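Local coordinates for protein putative NTP pyrophosphohydrolase (Exiguobacterium sibiricum 255-15, PDB 3NL9) that probably hydrolyses nucleoside triphosphates to monophosphates and pyrophosphate, as an all-helical dimeric member of the MazG-like pyrophosphohydrolases, at residues H15-H20 with A126-L131; G113-P118 with V164-E169; F120-Q125 with P157-E162. All blocks are in the same frame, centred on the assembly; numbering follows the deposited sequence.

Contact 1. Residues H15-H20 with A126-L131; sequences HQTFHH and ANMAKL. With EDO (1,2-ethanediol), chain B.
Phe18 reaches from the C-terminal end of helix 7-17 to the turn that finishes helix 117-128, so that two helix ends of this all-helical MazG-type fold meet by packing of side chains, in one place against a backbone carbonyl, with no hydrogen bond between them. Its ring atom CZ lies 3.4 Å from Asn127 O, and CE1 lies 3.8 Å from Lys130 CB. Leu131 CD2 comes obliquely onto the same end of the ring, 3.8 Å from CZ. Lys130 contributes only the root of its side chain here, since its extended chain carries the ammonium group off.

Beside the ring, selenomethionine Met128 folds back. Its CB starts away from helix 7-17, but bends at chi2 (-57°) and chi3 (-58°) bring the methyl CE round to Thr17, 3.3 Å from OG1. The two branches of Thr17 have different tasks: CG2 packs against both CE and Leu131 CD2, whereas OG1 is hydrogen-bonded to Gln13 O one turn back, a usual way for a threonine to satisfy its hydroxyl within a helix. Replacing Phe18 by an alanine would probably leave Lys130 CB and Leu131 CD2 without their aromatic partner and open a gap between the helix ends.

Further out, Phe14 stacks on the Phe18 ring, and Pro137 and Val146 from loops also touch it. A Schellman motif closes helix 7-17, with His19 as the C-prime residue at positive phi and His20 N bonded to His15 O. That reversal lays His20 CB over one face of the His15 ring, toward its rim. The His15 ring bonds through ND1 to Pro21 O and through NE2 to an ethanediol, probably from the crystallisation liquor, whose O2 lies in the ring plane 2.8 Å from NE2.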
loop_
_atom_site.group_PDB
_atom_site.type_symbol
_atom_site.label_atom_id
_atom_site.label_comp_id
_atom_site.label_asym_id
_atom_site.label_seq_id
_atom_site.Cartn_x
_atom_site.Cartn_y
_atom_site.Cartn_z
ATOM N N HIS A 15 -6.771 10.239 -11.821
ATOM C CA HIS A 15 -7.790 10.986 -11.071
ATOM C C HIS A 15 -8.433 12.150 -11.818
ATOM O O HIS A 15 -9.677 12.276 -11.790
ATOM C CB HIS A 15 -7.273 11.453 -9.693
ATOM C CG HIS A 15 -7.264 10.373 -8.643
ATOM N ND1 HIS A 15 -7.747 10.579 -7.368
ATOM C CD2 HIS A 15 -6.802 9.096 -8.669
ATOM C CE1 HIS A 15 -7.598 9.474 -6.658
ATOM N NE2 HIS A 15 -7.028 8.558 -7.422
ATOM N N GLN A 16 -7.620 12.975 -12.483
ATOM C CA GLN A 16 -8.144 14.114 -13.281
ATOM C C GLN A 16 -8.991 13.545 -14.410
ATOM O O GLN A 16 -10.128 13.935 -14.573
ATOM C CB GLN A 16 -7.031 15.000 -13.888
ATOM C CG GLN A 16 -6.180 15.800 -12.853
ATOM C CD GLN A 16 -5.049 16.655 -13.484
ATOM O OE1 GLN A 16 -5.309 17.628 -14.199
ATOM N NE2 GLN A 16 -3.794 16.284 -13.204
ATOM N N THR A 17 -8.458 12.563 -15.139
ATOM C CA THR A 17 -9.115 12.090 -16.367
ATOM C C THR A 17 -10.537 11.495 -16.059
ATOM O O THR A 17 -11.512 11.801 -16.765
ATOM C CB THR A 17 -8.187 11.107 -17.141
ATOM O OG1 THR A 17 -7.040 11.826 -17.655
ATOM C CG2 THR A 17 -8.903 10.437 -18.313
ATOM N N PHE A 18 -10.646 10.766 -14.945
ATOM C CA PHE A 18 -11.835 9.991 -14.586
ATOM C C PHE A 18 -12.632 10.605 -13.435
ATOM O O PHE A 18 -13.520 9.950 -12.849
ATOM C CB PHE A 18 -11.388 8.535 -14.291
ATOM C CG PHE A 18 -11.009 7.812 -15.545
ATOM C CD1 PHE A 18 -11.971 7.135 -16.296
ATOM C CD2 PHE A 18 -9.724 7.885 -16.043
ATOM C CE1 PHE A 18 -11.627 6.548 -17.514
ATOM C CE2 PHE A 18 -9.390 7.300 -17.269
ATOM C CZ PHE A 18 -10.319 6.625 -17.987
ATOM N N HIS A 19 -12.318 11.874 -13.147
ATOM C CA HIS A 19 -13.044 12.695 -12.179
ATOM C C HIS A 19 -13.035 12.092 -10.770
ATOM O O HIS A 19 -14.067 12.066 -10.114
ATOM C CB HIS A 19 -14.508 12.944 -12.604
ATOM C CG HIS A 19 -14.676 13.501 -13.989
ATOM N ND1 HIS A 19 -15.914 13.626 -14.586
ATOM C CD2 HIS A 19 -13.775 13.966 -14.892
ATOM C CE1 HIS A 19 -15.768 14.146 -15.794
ATOM N NE2 HIS A 19 -14.479 14.350 -16.008
ATOM N N HIS A 20 -11.898 11.579 -10.308
ATOM C CA HIS A 20 -11.744 11.267 -8.884
ATOM C C HIS A 20 -11.161 12.488 -8.184
ATOM O O HIS A 20 -10.607 13.383 -8.844
ATOM C CB HIS A 20 -10.868 10.019 -8.664
ATOM C CG HIS A 20 -11.384 8.801 -9.357
ATOM N ND1 HIS A 20 -12.442 8.063 -8.880
ATOM C CD2 HIS A 20 -10.986 8.188 -10.499
ATOM C CE1 HIS A 20 -12.681 7.053 -9.698
ATOM N NE2 HIS A 20 -11.804 7.098 -10.683
ATOM N N ALA A 126 -3.956 0.416 -18.981
ATOM C CA ALA A 126 -5.298 -0.176 -19.064
ATOM C C ALA A 126 -6.362 0.744 -18.432
ATOM O O ALA A 126 -7.473 0.920 -18.954
ATOM C CB ALA A 126 -5.286 -1.575 -18.373
ATOM N N ASN A 127 -6.011 1.348 -17.296
ATOM C CA ASN A 127 -6.896 2.277 -16.652
ATOM C C ASN A 127 -7.170 3.437 -17.612
ATOM O O ASN A 127 -8.332 3.814 -17.818
ATOM C CB ASN A 127 -6.277 2.806 -15.342
ATOM C CG ASN A 127 -6.536 1.894 -14.145
ATOM O OD1 ASN A 127 -7.226 0.878 -14.263
ATOM N ND2 ASN A 127 -6.025 2.294 -12.965
HETATM N N MSE A 128 -6.104 3.969 -18.217
HETATM C CA MSE A 128 -6.238 5.148 -19.112
HETATM C C MSE A 128 -7.001 4.789 -20.384
HETATM O O MSE A 128 -7.651 5.637 -20.985
HETATM C CB MSE A 128 -4.868 5.766 -19.444
HETATM C CG MSE A 128 -4.126 6.438 -18.253
HETATM SE SE MSE A 128 -5.174 7.851 -17.371
HETATM C CE MSE A 128 -5.584 9.131 -18.781
ATOM N N ALA A 129 -6.945 3.521 -20.778
ATOM C CA ALA A 129 -7.613 3.057 -21.994
ATOM C C ALA A 129 -9.136 2.855 -21.764
ATOM O O ALA A 129 -9.852 2.398 -22.655
ATOM C CB ALA A 129 -6.963 1.760 -22.489
ATOM N N LYS A 130 -9.644 3.207 -20.579
ATOM C CA LYS A 130 -11.076 3.081 -20.314
ATOM C C LYS A 130 -11.876 4.199 -20.928
ATOM O O LYS A 130 -13.095 4.223 -20.829
ATOM C CB LYS A 130 -11.364 3.007 -18.821
ATOM C CG LYS A 130 -10.902 1.726 -18.169
ATOM C CD LYS A 130 -11.551 1.586 -16.810
ATOM C CE LYS A 130 -11.053 0.357 -16.078
ATOM N NZ LYS A 130 -11.778 0.168 -14.786
ATOM N N LEU A 131 -11.220 5.139 -21.587
ATOM C CA LEU A 131 -11.986 6.169 -22.276
ATOM C C LEU A 131 -12.721 5.529 -23.425
ATOM O O LEU A 131 -12.210 4.623 -24.088
ATOM C CB LEU A 131 -11.079 7.295 -22.757
ATOM C CG LEU A 131 -10.397 8.094 -21.661
ATOM C CD1 LEU A 131 -9.310 9.044 -22.265
ATOM C CD2 LEU A 131 -11.459 8.849 -20.853
HETATM C C1 EDO B . -9.151 5.516 -7.647
HETATM O O1 EDO B . -9.727 5.547 -6.322
HETATM C C2 EDO B . -7.683 5.078 -7.553
HETATM O O2 EDO B . -6.922 5.897 -6.641
#

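Contact 2. Residues G113-P118 with V164-E169; sequences GLEPGP and VRQMKE
Leu114 and Glu115 run in extended conformation past helix 156-170, just after Gly113 has closed helix 87-112 as the C-prime residue of a Schellman motif, a place with positive phi that glycine adopts easily. The backbones come closest at Leu114 and Gln166, whose CA atoms are 7.3 Å apart.

Gln166 carries the contact. Its primary amide does for Glu115 what a neighbouring strand would do, accepting from the backbone N-H and donating to the backbone carbonyl. Glu115 N gives a nearly straight bond (168°) of 2.9 Å to a lone pair of Gln166 OE1, and Gln166 NE2 returns one of 3.0 Å to Glu115 O, lying in that carbonyl's plane. With CG anti to its own carbonyl carbon (chi1 -67°) and an extended chain beyond, the glutamine spans the gap between helix and loop. Leu114 CD2 packs 3.7 Å from OE1, crossing the side chain at about a right angle, and a water 2.7 Å from Gln166 OE1 also lies within hydrogen-bonding distance of Gly113 O. The second N-H of the amide is used by Glu162 OE2.

The charged groups lie round the amide. Arg165 NH1 bonds to Glu169 OE2 one turn on, meeting it from above the carboxylate plane, and its NE pairs with Glu162. Glu115 OE1 comes within 4.5 Å of Glu169 OE1, a proximity probably eased by the salt bridge from Glu115 OE2 to Lys170.

Two bonds to the backbone of one residue, with a third on NE2, fix the rotation of the buried Gln166 amide and give the N-H and C=O of Glu115 partners, a task that needs a donor and an acceptor in a single side chain.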
loop_
_atom_site.group_PDB
_atom_site.type_symbol
_atom_site.label_atom_id
_atom_site.label_comp_id
_atom_site.label_asym_id
_atom_site.label_seq_id
_atom_site.Cartn_x
_atom_site.Cartn_y
_atom_site.Cartn_z
ATOM N N GLY A 113 10.448 -10.834 -5.133
ATOM C CA GLY A 113 11.425 -10.686 -6.208
ATOM C C GLY A 113 10.840 -10.161 -7.515
ATOM O O GLY A 113 11.309 -10.513 -8.598
ATOM N N LEU A 114 9.798 -9.347 -7.404
ATOM C CA LEU A 114 9.166 -8.722 -8.561
ATOM C C LEU A 114 9.433 -7.227 -8.584
ATOM O O LEU A 114 9.235 -6.514 -7.568
ATOM C CB LEU A 114 7.646 -8.933 -8.564
ATOM C CG LEU A 114 7.039 -10.263 -8.977
ATOM C CD1 LEU A 114 5.539 -10.206 -8.632
ATOM C CD2 LEU A 114 7.281 -10.579 -10.454
ATOM N N GLU A 115 9.835 -6.738 -9.757
ATOM C CA GLU A 115 10.032 -5.307 -9.964
ATOM C C GLU A 115 8.665 -4.758 -10.281
ATOM O O GLU A 115 7.987 -5.292 -11.185
ATOM C CB GLU A 115 11.072 -5.074 -11.064
ATOM C CG GLU A 115 12.434 -5.417 -10.555
ATOM C CD GLU A 115 13.523 -5.406 -11.592
ATOM O OE1 GLU A 115 13.273 -4.983 -12.741
ATOM O OE2 GLU A 115 14.639 -5.848 -11.224
ATOM N N PRO A 116 8.198 -3.767 -9.484
ATOM C CA PRO A 116 6.827 -3.252 -9.625
ATOM C C PRO A 116 6.580 -2.315 -10.810
ATOM O O PRO A 116 5.433 -2.192 -11.279
ATOM C CB PRO A 116 6.614 -2.457 -8.310
ATOM C CG PRO A 116 7.936 -2.011 -7.925
ATOM C CD PRO A 116 8.839 -3.209 -8.274
ATOM N N GLY A 117 7.614 -1.617 -11.258
ATOM C CA GLY A 117 7.439 -0.596 -12.301
ATOM C C GLY A 117 6.679 -1.054 -13.554
ATOM O O GLY A 117 5.702 -0.415 -13.965
ATOM N N PRO A 118 7.109 -2.151 -14.157
ATOM C CA PRO A 118 6.454 -2.645 -15.387
ATOM C C PRO A 118 5.042 -3.132 -15.158
ATOM O O PRO A 118 4.194 -3.008 -16.037
ATOM C CB PRO A 118 7.356 -3.794 -15.829
ATOM C CG PRO A 118 8.699 -3.478 -15.226
ATOM C CD PRO A 118 8.389 -2.842 -13.902
ATOM N N VAL A 164 6.052 -13.656 -16.053
ATOM C CA VAL A 164 6.844 -14.674 -16.810
ATOM C C VAL A 164 8.103 -14.059 -17.440
ATOM O O VAL A 164 9.178 -14.647 -17.390
ATOM C CB VAL A 164 5.994 -15.388 -17.900
ATOM C CG1 VAL A 164 6.849 -16.390 -18.735
ATOM C CG2 VAL A 164 4.814 -16.118 -17.263
ATOM N N ARG A 165 7.977 -12.863 -18.018
ATOM C CA ARG A 165 9.133 -12.163 -18.577
ATOM C C ARG A 165 10.228 -11.922 -17.511
ATOM O O ARG A 165 11.404 -12.177 -17.748
ATOM C CB ARG A 165 8.717 -10.820 -19.201
ATOM C CG ARG A 165 9.861 -10.103 -19.934
ATOM C CD ARG A 165 9.552 -8.639 -20.221
ATOM N NE ARG A 165 9.591 -7.808 -19.008
ATOM C CZ ARG A 165 10.705 -7.454 -18.366
ATOM N NH1 ARG A 165 11.906 -7.855 -18.801
ATOM N NH2 ARG A 165 10.616 -6.693 -17.275
ATOM N N GLN A 166 9.835 -11.409 -16.354
ATOM C CA GLN A 166 10.778 -11.232 -15.239
ATOM C C GLN A 166 11.400 -12.544 -14.750
ATOM O O GLN A 166 12.618 -12.597 -14.505
ATOM C CB GLN A 166 10.131 -10.514 -14.071
ATOM C CG GLN A 166 9.780 -9.081 -14.382
ATOM C CD GLN A 166 9.428 -8.294 -13.138
ATOM O OE1 GLN A 166 9.946 -8.566 -12.060
ATOM N NE2 GLN A 166 8.552 -7.315 -13.290
HETATM N N MSE A 167 10.592 -13.599 -14.673
HETATM C CA MSE A 167 11.114 -14.920 -14.329
HETATM C C MSE A 167 12.180 -15.328 -15.330
HETATM O O MSE A 167 13.254 -15.824 -14.939
HETATM C CB MSE A 167 10.014 -15.991 -14.311
HETATM C CG MSE A 167 8.973 -15.833 -13.188
HETATM SE SE MSE A 167 7.465 -17.066 -13.349
HETATM C CE MSE A 167 8.384 -18.788 -13.140
ATOM N N LYS A 168 11.897 -15.119 -16.618
ATOM C CA LYS A 168 12.878 -15.447 -17.675
ATOM C C LYS A 168 14.160 -14.604 -17.617
ATOM O O LYS A 168 15.266 -15.134 -17.778
ATOM C CB LYS A 168 12.246 -15.319 -19.065
ATOM C CG LYS A 168 11.289 -16.434 -19.410
ATOM C CD LYS A 168 10.847 -16.316 -20.873
ATOM C CE LYS A 168 9.532 -17.033 -21.121
ATOM N NZ LYS A 168 8.919 -16.570 -22.394
ATOM N N GLU A 169 14.003 -13.297 -17.411
ATOM C CA GLU A 169 15.130 -12.381 -17.263
ATOM C C GLU A 169 16.056 -12.763 -16.099
ATOM O O GLU A 169 17.284 -12.656 -16.215
ATOM C CB GLU A 169 14.595 -10.955 -17.087
ATOM C CG GLU A 169 15.644 -9.834 -17.021
ATOM C CD GLU A 169 15.018 -8.482 -16.661
ATOM O OE1 GLU A 169 14.767 -8.223 -15.460
ATOM O OE2 GLU A 169 14.762 -7.681 -17.582
HETATM O O HOH W 1 12.368 -9.530 -11.334
#

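Contact 3. Residues F120-Q125 with P157-E162; sequences FEIVQQ and PQLEAE
Ile122 of helix 117-128 packs onto Leu159 and its neighbours on helix 156-170, forming an antiparallel helix pair within the all-helical fold. The segment axes come within 9.6 Å of each other at 164° between their directions.

The apolar contacts centre on Ile122, whose branching lets it touch in two directions. CG2 meets Leu159 CD2 and Gln158 CB, each at 3.8 Å, while CG1, set beside the backbone N (chi1 -71°), carries CD1 on to Glu162 CB at 3.7 Å. The side chains of Ile122 and Leu159 lie alongside, pointing opposite ways. Val123 adds its CG2, 4.1 Å from Leu159 CD1, and also packs on Thr99 of the second subunit, while Leu159 touches Asp96 there, so the pair borders the dimer interface.

Polar groups take no hydrogen bond across the pair. Gln158 and Glu162 offer Ile122 their aliphatic parts and turn their polar ends to other partners: Gln158 NE2 to Pro154 O, and the carboxylate of Glu162 to Arg165 and Gln166. Between Gln158 and Glu162, Ile122 CD1 also lies 3.7 Å from the backbone atom Gln158 O.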
loop_
_atom_site.group_PDB
_atom_site.type_symbol
_atom_site.label_atom_id
_atom_site.label_comp_id
_atom_site.label_asym_id
_atom_site.label_seq_id
_atom_site.Cartn_x
_atom_site.Cartn_y
_atom_site.Cartn_z
ATOM N N PHE A 120 3.011 -1.908 -12.668
ATOM C CA PHE A 120 2.253 -0.664 -12.483
ATOM C C PHE A 120 1.956 -0.011 -13.867
ATOM O O PHE A 120 0.862 0.472 -14.101
ATOM C CB PHE A 120 3.033 0.324 -11.576
ATOM C CG PHE A 120 2.374 1.687 -11.450
ATOM C CD1 PHE A 120 2.571 2.645 -12.402
ATOM C CD2 PHE A 120 1.562 1.981 -10.361
ATOM C CE1 PHE A 120 1.985 3.881 -12.299
ATOM C CE2 PHE A 120 0.966 3.252 -10.232
ATOM C CZ PHE A 120 1.173 4.189 -11.197
ATOM N N GLU A 121 2.943 0.006 -14.755
ATOM C CA GLU A 121 2.767 0.575 -16.118
ATOM C C GLU A 121 1.604 -0.084 -16.883
ATOM O O GLU A 121 0.836 0.585 -17.551
ATOM C CB GLU A 121 4.077 0.436 -16.906
ATOM C CG GLU A 121 4.059 1.082 -18.280
ATOM C CD GLU A 121 5.440 1.020 -18.973
ATOM O OE1 GLU A 121 6.473 0.840 -18.277
ATOM O OE2 GLU A 121 5.483 1.163 -20.213
ATOM N N ILE A 122 1.477 -1.402 -16.756
ATOM C CA ILE A 122 0.389 -2.149 -17.406
ATOM C C ILE A 122 -0.981 -1.722 -16.825
ATOM O O ILE A 122 -1.950 -1.454 -17.568
ATOM C CB ILE A 122 0.639 -3.694 -17.301
ATOM C CG1 ILE A 122 1.808 -4.073 -18.203
ATOM C CG2 ILE A 122 -0.631 -4.466 -17.662
ATOM C CD1 ILE A 122 2.474 -5.367 -17.841
ATOM N N VAL A 123 -1.049 -1.595 -15.503
ATOM C CA VAL A 123 -2.301 -1.195 -14.810
ATOM C C VAL A 123 -2.651 0.224 -15.216
ATOM O O VAL A 123 -3.790 0.528 -15.582
ATOM C CB VAL A 123 -2.161 -1.338 -13.256
ATOM C CG1 VAL A 123 -3.327 -0.705 -12.516
ATOM C CG2 VAL A 123 -2.109 -2.801 -12.863
ATOM N N GLN A 124 -1.663 1.107 -15.167
ATOM C CA GLN A 124 -1.872 2.498 -15.593
ATOM C C GLN A 124 -2.423 2.640 -17.002
ATOM O O GLN A 124 -3.354 3.441 -17.251
ATOM C CB GLN A 124 -0.534 3.279 -15.500
ATOM C CG GLN A 124 -0.618 4.738 -16.008
ATOM C CD GLN A 124 -1.539 5.586 -15.159
ATOM O OE1 GLN A 124 -1.926 5.197 -14.055
ATOM N NE2 GLN A 124 -1.817 6.784 -15.620
ATOM N N GLN A 125 -1.826 1.909 -17.937
ATOM C CA GLN A 125 -2.203 2.053 -19.345
ATOM C C GLN A 125 -3.629 1.532 -19.601
ATOM O O GLN A 125 -4.429 2.157 -20.318
ATOM C CB GLN A 125 -1.168 1.377 -20.242
ATOM C CG GLN A 125 0.161 2.091 -20.217
ATOM C CD GLN A 125 1.162 1.625 -21.269
ATOM O OE1 GLN A 125 0.820 0.913 -22.218
ATOM N NE2 GLN A 125 2.405 2.069 -21.117
ATOM N N PRO A 157 -3.997 -10.575 -18.138
ATOM C CA PRO A 157 -3.103 -11.444 -18.896
ATOM C C PRO A 157 -1.737 -10.827 -19.192
ATOM O O PRO A 157 -0.748 -11.554 -19.298
ATOM C CB PRO A 157 -3.892 -11.697 -20.195
ATOM C CG PRO A 157 -5.337 -11.458 -19.792
ATOM C CD PRO A 157 -5.241 -10.297 -18.880
ATOM N N GLN A 158 -1.678 -9.504 -19.346
ATOM C CA GLN A 158 -0.400 -8.818 -19.631
ATOM C C GLN A 158 0.471 -8.803 -18.353
ATOM O O GLN A 158 1.719 -8.974 -18.396
ATOM C CB GLN A 158 -0.680 -7.377 -20.092
ATOM C CG GLN A 158 -1.748 -7.228 -21.218
ATOM C CD GLN A 158 -2.038 -5.774 -21.587
ATOM O OE1 GLN A 158 -1.174 -5.102 -22.145
ATOM N NE2 GLN A 158 -3.260 -5.288 -21.293
ATOM N N LEU A 159 -0.201 -8.599 -17.222
ATOM C CA LEU A 159 0.460 -8.603 -15.920
ATOM C C LEU A 159 1.072 -9.969 -15.754
ATOM O O LEU A 159 2.224 -10.077 -15.380
ATOM C CB LEU A 159 -0.510 -8.301 -14.749
ATOM C CG LEU A 159 -1.073 -6.886 -14.617
ATOM C CD1 LEU A 159 -2.272 -6.787 -13.583
ATOM C CD2 LEU A 159 0.113 -5.915 -14.251
ATOM N N GLU A 160 0.325 -11.026 -16.098
ATOM C CA GLU A 160 0.873 -12.383 -16.010
ATOM C C GLU A 160 2.065 -12.600 -16.955
ATOM O O GLU A 160 3.084 -13.228 -16.573
ATOM C CB GLU A 160 -0.209 -13.443 -16.293
ATOM C CG GLU A 160 0.306 -14.913 -16.275
ATOM C CD GLU A 160 -0.803 -15.950 -16.516
ATOM O OE1 GLU A 160 -1.973 -15.712 -16.126
ATOM O OE2 GLU A 160 -0.499 -17.003 -17.088
ATOM N N ALA A 161 1.935 -12.129 -18.195
ATOM C CA ALA A 161 3.035 -12.236 -19.153
ATOM C C ALA A 161 4.279 -11.486 -18.663
ATOM O O ALA A 161 5.410 -11.903 -18.918
ATOM C CB ALA A 161 2.591 -11.697 -20.555
ATOM N N GLU A 162 4.059 -10.373 -17.974
ATOM C CA GLU A 162 5.154 -9.566 -17.391
ATOM C C GLU A 162 5.878 -10.314 -16.256
ATOM O O GLU A 162 7.120 -10.260 -16.148
ATOM C CB GLU A 162 4.600 -8.212 -16.905
ATOM C CG GLU A 162 5.598 -7.256 -16.181
ATOM C CD GLU A 162 6.937 -7.081 -16.904
ATOM O OE1 GLU A 162 6.976 -7.017 -18.166
ATOM O OE2 GLU A 162 7.971 -6.973 -16.196
#

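Overall arrangement
Helix 117-128 is common to all three contacts. Contact 2 joins the loop leading into it, and contact 3 its middle turns, to helix 156-170; contact 1 sits at its C-terminal end, where helix 7-17 meets it. The centres of contacts 2 and 3 are about 11 Å apart, and the two touch where Pro118 CB lies 3.3 Å from Glu162 OE2. Contact 1 is about 16 Å from contact 3 and 26 Å from contact 2, centre to centre. Along the chain, contact 3 falls within the span bridged by contact 2, while contact 1 interleaves with both. Helix 117-128 thus links the chain's first and last helices, and residues of all three contacts also pack on the second subunit.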